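Local coordinates for tRNA nucleotidyl transferase-related protein (Thermotoga maritima, PDB 3H38) that adds the terminal CCA sequence to the 3' end of tRNA as a class II, magnesium-dependent nucleotidyltransferase, this chain holding its CCA-adding part, at residues A[46-51]-A[153-158]; A[124-129]-A[135-140]. All coordinates share one frame; numbering follows the deposited sequence.

Interaction 1. Residues A[46-51]-A[153-158]; sequences DLLLGI and GGYRDL
Leu48 and Tyr155 lie 7.8 Å apart at their CA atoms and Leu49 and Leu158 7.5 Å, where the last turn of helix 42-49 meets the short helix 154-159. Both belong to the head domain of the poly(A) polymerase and CCA-adding enzyme family, a nucleotidyltransferase fold. The join is wholly apolar, with no hydrogen bond across it. Leu158 and Leu48 carry most of it. One methyl of Leu158, CD1, reaches the base of the Leu48 side chain, 3.6 Å from Leu48 CB, and also touches the Leu48 CD1 methyl; the two leucines cross at about a right angle. The other methyl, CD2, turns to Leu49 and lies 4.2 Å from Leu49 CG, so the fork of Leu158 spans two consecutive residues of the facing helix. Leu10 of helix 8-14 also packs on Leu48, while Phe188 packs on Leu49.

Each helix end has its own cap. Gly50, at positive phi, closes helix 42-49 in a Schellman motif, with Ile51 N bonded back to Asp46 O at 2.7 Å. Gly153 is the N-cap of helix 154-159, and Asp150 takes up the backbone N-H groups of Gly154 and Tyr155. The Tyr155 ring also has a cation-pi partner in Arg5, and its hydroxyl is hydrogen-bonded to Lys159. With CG anti to the backbone N (chi1 -175°), the ring is carried out to Leu48, whose methyls meet neighbouring ring atoms: Leu48 CD1 is 4.1 Å from Tyr155 CD1, and Leu48 CD2 is 4.1 Å from Tyr155 CE1.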
loop_
_atom_site.group_PDB
_atom_site.type_symbol
_atom_site.label_atom_id
_atom_site.label_comp_id
_atom_site.label_asym_id
_atom_site.label_seq_id
_atom_site.Cartn_x
_atom_site.Cartn_y
_atom_site.Cartn_z
ATOM N N ASP A 46 11.191 0.899 -16.593
ATOM C CA ASP A 46 10.183 0.041 -17.190
ATOM C C ASP A 46 10.461 -0.214 -18.671
ATOM O O ASP A 46 10.415 -1.358 -19.123
ATOM C CB ASP A 46 8.786 0.606 -16.925
ATOM C CG ASP A 46 8.422 0.576 -15.415
ATOM O OD1 ASP A 46 9.021 -0.231 -14.668
ATOM O OD2 ASP A 46 7.546 1.352 -14.960
ATOM N N LEU A 47 10.806 0.834 -19.414
ATOM C CA LEU A 47 11.173 0.672 -20.823
ATOM C C LEU A 47 12.257 -0.388 -20.983
ATOM O O LEU A 47 12.126 -1.314 -21.797
ATOM C CB LEU A 47 11.620 2.006 -21.466
ATOM C CG LEU A 47 12.121 1.919 -22.921
ATOM C CD1 LEU A 47 10.982 1.590 -23.859
ATOM C CD2 LEU A 47 12.786 3.208 -23.363
ATOM N N LEU A 48 13.325 -0.259 -20.204
ATOM C CA LEU A 48 14.477 -1.152 -20.352
ATOM C C LEU A 48 14.136 -2.592 -19.904
ATOM O O LEU A 48 14.645 -3.556 -20.475
ATOM C CB LEU A 48 15.682 -0.601 -19.588
ATOM C CG LEU A 48 16.264 0.735 -20.109
ATOM C CD1 LEU A 48 17.301 1.293 -19.177
ATOM C CD2 LEU A 48 16.879 0.582 -21.519
ATOM N N LEU A 49 13.275 -2.730 -18.894
ATOM C CA LEU A 49 12.780 -4.058 -18.473
ATOM C C LEU A 49 11.723 -4.598 -19.421
ATOM O O LEU A 49 11.329 -5.753 -19.319
ATOM C CB LEU A 49 12.207 -4.031 -17.043
ATOM C CG LEU A 49 13.287 -3.887 -15.967
ATOM C CD1 LEU A 49 12.692 -3.580 -14.606
ATOM C CD2 LEU A 49 14.207 -5.133 -15.931
ATOM N N GLY A 50 11.278 -3.760 -20.353
ATOM C CA GLY A 50 10.212 -4.133 -21.259
ATOM C C GLY A 50 8.898 -4.278 -20.516
ATOM O O GLY A 50 8.135 -5.219 -20.762
ATOM N N ILE A 51 8.634 -3.348 -19.604
ATOM C CA ILE A 51 7.415 -3.350 -18.805
ATOM C C ILE A 51 6.549 -2.150 -19.150
ATOM O O ILE A 51 6.955 -1.015 -18.963
ATOM C CB ILE A 51 7.737 -3.293 -17.302
ATOM C CG1 ILE A 51 8.387 -4.600 -16.853
ATOM C CG2 ILE A 51 6.469 -2.985 -16.473
ATOM C CD1 ILE A 51 8.713 -4.627 -15.353
ATOM N N GLY A 153 25.128 3.502 -13.220
ATOM C CA GLY A 153 25.293 2.077 -13.433
ATOM C C GLY A 153 23.954 1.361 -13.365
ATOM O O GLY A 153 23.885 0.163 -13.115
ATOM N N GLY A 154 22.894 2.127 -13.591
ATOM C CA GLY A 154 21.532 1.644 -13.612
ATOM C C GLY A 154 21.192 0.631 -14.681
ATOM O O GLY A 154 20.449 -0.300 -14.398
ATOM N N TYR A 155 21.717 0.807 -15.894
ATOM C CA TYR A 155 21.474 -0.138 -17.008
ATOM C C TYR A 155 21.995 -1.511 -16.638
ATOM O O TYR A 155 21.280 -2.513 -16.718
ATOM C CB TYR A 155 22.206 0.320 -18.269
ATOM C CG TYR A 155 21.961 -0.492 -19.535
ATOM C CD1 TYR A 155 20.903 -0.178 -20.401
ATOM C CD2 TYR A 155 22.813 -1.543 -19.896
ATOM C CE1 TYR A 155 20.681 -0.904 -21.582
ATOM C CE2 TYR A 155 22.608 -2.273 -21.070
ATOM C CZ TYR A 155 21.539 -1.955 -21.919
ATOM O OH TYR A 155 21.335 -2.686 -23.098
ATOM N N ARG A 156 23.269 -1.512 -16.254
ATOM C CA ARG A 156 23.999 -2.658 -15.744
ATOM C C ARG A 156 23.299 -3.286 -14.531
ATOM O O ARG A 156 23.264 -4.501 -14.412
ATOM C CB ARG A 156 25.415 -2.206 -15.350
ATOM C CG ARG A 156 26.397 -3.331 -15.000
ATOM C CD ARG A 156 26.480 -3.578 -13.480
ATOM N NE ARG A 156 26.704 -2.343 -12.732
ATOM C CZ ARG A 156 27.882 -1.947 -12.245
ATOM N NH1 ARG A 156 27.968 -0.801 -11.574
ATOM N NH2 ARG A 156 28.975 -2.689 -12.418
ATOM N N ASP A 157 22.764 -2.463 -13.627
ATOM C CA ASP A 157 22.165 -2.981 -12.392
ATOM C C ASP A 157 20.827 -3.658 -12.674
ATOM O O ASP A 157 20.401 -4.519 -11.918
ATOM C CB ASP A 157 21.997 -1.880 -11.324
ATOM C CG ASP A 157 23.291 -1.592 -10.579
ATOM O OD1 ASP A 157 23.411 -0.526 -9.908
ATOM O OD2 ASP A 157 24.205 -2.439 -10.684
ATOM N N LEU A 158 20.155 -3.241 -13.742
ATOM C CA LEU A 158 18.982 -3.962 -14.250
ATOM C C LEU A 158 19.357 -5.374 -14.730
ATOM O O LEU A 158 18.727 -6.357 -14.345
ATOM C CB LEU A 158 18.306 -3.191 -15.404
ATOM C CG LEU A 158 17.696 -1.811 -15.097
ATOM C CD1 LEU A 158 17.246 -1.146 -16.361
ATOM C CD2 LEU A 158 16.516 -1.936 -14.170
#

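Interaction 2. Residues A[124-129]-A[135-140]; sequences KDLYRR and AMAIKL
Leu126 makes the apolar part of this contact, both its methyls turned to the Ala137 methyl, with Leu126 CD2 4.0 Å from Ala137 CB. The Leu126 branch point also packs against the backbone carbonyl of Ala135. An alanine in place of Leu126 would take away the branch point with both methyls, and is likely to open a gap beside the Ala137 methyl and the Ala135 carbonyl. Arg129 adds its aliphatic stem, CD 4.3 Å from Ala135 CA.

This is the loop by which the head domain passes from helix 122-127 to strand 137-139, between strands 147-149 and 37-40 in the mixed sheet; its Arg129, Asp130 and Asn134 belong to the ATP site.

The polar bonds stay within 124-129, where two loop arginines fold back on Asp125 of the helix. Arg129, its chain extended beyond CB (chi2 161°, chi3 -177°), grips it side-on: NH1 meets Asp125 OD2 at 3.1 Å, and NE gives a hydrogen bond to backbone Asp125 O from above its carbonyl plane. Arg128 sets NE and NH1 on Asp125 OD1 from one face of the carboxylate, NH1 at 2.7 Å. Outside, Glu106 pairs with Arg128 NH2 and Arg104 N with Asp125 OD1.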
loop_
_atom_site.group_PDB
_atom_site.type_symbol
_atom_site.label_atom_id
_atom_site.label_comp_id
_atom_site.label_asym_id
_atom_site.label_seq_id
_atom_site.Cartn_x
_atom_site.Cartn_y
_atom_site.Cartn_z
ATOM N N LYS A 124 22.276 16.354 -10.847
ATOM C CA LYS A 124 21.924 16.494 -9.462
ATOM C C LYS A 124 20.521 16.034 -9.175
ATOM O O LYS A 124 20.246 15.515 -8.133
ATOM C CB LYS A 124 22.096 17.928 -9.037
ATOM C CG LYS A 124 23.153 18.129 -8.067
ATOM C CD LYS A 124 24.365 18.709 -8.674
ATOM C CE LYS A 124 25.424 19.003 -7.654
ATOM N NZ LYS A 124 26.452 17.995 -7.689
ATOM N N ASP A 125 19.630 16.276 -10.097
ATOM C CA ASP A 125 18.245 15.847 -9.929
ATOM C C ASP A 125 18.124 14.321 -9.951
ATOM O O ASP A 125 17.174 13.761 -9.411
ATOM C CB ASP A 125 17.342 16.430 -11.006
ATOM C CG ASP A 125 15.904 15.950 -10.880
ATOM O OD1 ASP A 125 15.154 16.428 -9.995
ATOM O OD2 ASP A 125 15.520 15.087 -11.678
ATOM N N LEU A 126 19.075 13.654 -10.594
ATOM C CA LEU A 126 19.051 12.187 -10.676
ATOM C C LEU A 126 19.782 11.624 -9.449
ATOM O O LEU A 126 19.370 10.631 -8.845
ATOM C CB LEU A 126 19.759 11.717 -11.953
ATOM C CG LEU A 126 19.010 11.273 -13.218
ATOM C CD1 LEU A 126 17.568 11.840 -13.377
ATOM C CD2 LEU A 126 19.861 11.527 -14.452
ATOM N N TYR A 127 20.862 12.309 -9.088
ATOM C CA TYR A 127 21.722 11.918 -7.998
ATOM C C TYR A 127 20.999 11.872 -6.667
ATOM O O TYR A 127 21.509 11.270 -5.731
ATOM C CB TYR A 127 22.896 12.880 -7.871
ATOM C CG TYR A 127 24.195 12.168 -7.615
ATOM C CD1 TYR A 127 24.261 11.067 -6.751
ATOM C CD2 TYR A 127 25.362 12.603 -8.217
ATOM C CE1 TYR A 127 25.471 10.419 -6.521
ATOM C CE2 TYR A 127 26.567 11.966 -8.008
ATOM C CZ TYR A 127 26.621 10.878 -7.169
ATOM O OH TYR A 127 27.843 10.283 -6.971
ATOM N N ARG A 128 19.840 12.530 -6.577
ATOM C CA ARG A 128 19.101 12.630 -5.325
ATOM C C ARG A 128 18.027 11.553 -5.215
ATOM O O ARG A 128 17.334 11.480 -4.206
ATOM C CB ARG A 128 18.363 13.955 -5.264
ATOM C CG ARG A 128 17.055 13.885 -6.054
ATOM C CD ARG A 128 16.362 15.227 -6.137
ATOM N NE ARG A 128 15.472 15.320 -7.291
ATOM C CZ ARG A 128 14.222 14.866 -7.326
ATOM N NH1 ARG A 128 13.488 15.024 -8.415
ATOM N NH2 ARG A 128 13.701 14.273 -6.269
ATOM N N ARG A 129 17.862 10.748 -6.263
ATOM C CA ARG A 129 16.838 9.707 -6.277
ATOM C C ARG A 129 17.325 8.411 -5.610
ATOM O O ARG A 129 18.515 8.252 -5.331
ATOM C CB ARG A 129 16.369 9.460 -7.699
ATOM C CG ARG A 129 15.672 10.665 -8.301
ATOM C CD ARG A 129 15.620 10.587 -9.809
ATOM N NE ARG A 129 15.003 11.793 -10.329
ATOM C CZ ARG A 129 13.728 11.882 -10.687
ATOM N NH1 ARG A 129 13.247 13.053 -11.123
ATOM N NH2 ARG A 129 12.940 10.804 -10.611
ATOM N N ALA A 135 17.173 6.027 -11.409
ATOM C CA ALA A 135 17.915 7.298 -11.493
ATOM C C ALA A 135 18.418 7.583 -12.913
ATOM O O ALA A 135 19.522 8.069 -13.125
ATOM C CB ALA A 135 19.075 7.277 -10.528
ATOM N N MET A 136 17.601 7.234 -13.886
ATOM C CA MET A 136 18.028 7.283 -15.261
ATOM C C MET A 136 17.107 8.190 -16.041
ATOM O O MET A 136 15.936 8.396 -15.696
ATOM C CB MET A 136 18.085 5.885 -15.876
ATOM C CG MET A 136 19.308 5.096 -15.424
ATOM S SD MET A 136 19.452 3.499 -16.257
ATOM C CE MET A 136 18.116 2.563 -15.478
ATOM N N ALA A 137 17.666 8.774 -17.076
ATOM C CA ALA A 137 16.910 9.719 -17.859
ATOM C C ALA A 137 17.133 9.460 -19.348
ATOM O O ALA A 137 18.097 8.771 -19.760
ATOM C CB ALA A 137 17.287 11.168 -17.449
ATOM N N ILE A 138 16.196 9.952 -20.140
ATOM C CA ILE A 138 16.335 9.936 -21.581
ATOM C C ILE A 138 15.990 11.326 -22.060
ATOM O O ILE A 138 14.941 11.884 -21.717
ATOM C CB ILE A 138 15.395 8.931 -22.276
ATOM C CG1 ILE A 138 15.752 7.484 -21.899
ATOM C CG2 ILE A 138 15.476 9.122 -23.813
ATOM C CD1 ILE A 138 14.633 6.475 -22.180
ATOM N N LYS A 139 16.883 11.878 -22.852
ATOM C CA LYS A 139 16.757 13.251 -23.280
ATOM C C LYS A 139 15.832 13.328 -24.472
ATOM O O LYS A 139 15.976 12.555 -25.415
ATOM C CB LYS A 139 18.138 13.804 -23.626
ATOM C CG LYS A 139 18.128 15.248 -24.020
ATOM C CD LYS A 139 19.538 15.793 -23.977
ATOM C CE LYS A 139 19.525 17.333 -24.111
ATOM N NZ LYS A 139 20.875 17.788 -24.481
ATOM N N LEU A 140 14.910 14.286 -24.444
ATOM C CA LEU A 140 13.953 14.469 -25.540
ATOM C C LEU A 140 14.265 15.537 -26.603
ATOM O O LEU A 140 13.595 15.574 -27.625
ATOM C CB LEU A 140 12.548 14.690 -24.975
ATOM C CG LEU A 140 12.151 13.548 -24.026
ATOM C CD1 LEU A 140 10.674 13.611 -23.656
ATOM C CD2 LEU A 140 12.486 12.189 -24.669
#

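Both contacts lie in the head domain, their centres 14 Å apart. Interaction 1 is a surface contact between two helices, made by partly exposed side chains; interaction 2 is largely buried and sets a helix and its following loop against the sheet. Neither has a hydrogen bond across it, but the end of helix 122-127 and the loop after it carry a salt-bridge network beside the apolar contact of interaction 2. Met136 joins the two: its SD packs against Tyr155 N, and its CE touches Leu158 CD1. Ile138 similarly meets Leu47, placing helix 42-49 against strand 137-139. Residues of the ATP site adjoin both, with Arg45 next to Leu158 and Arg129 within interaction 2.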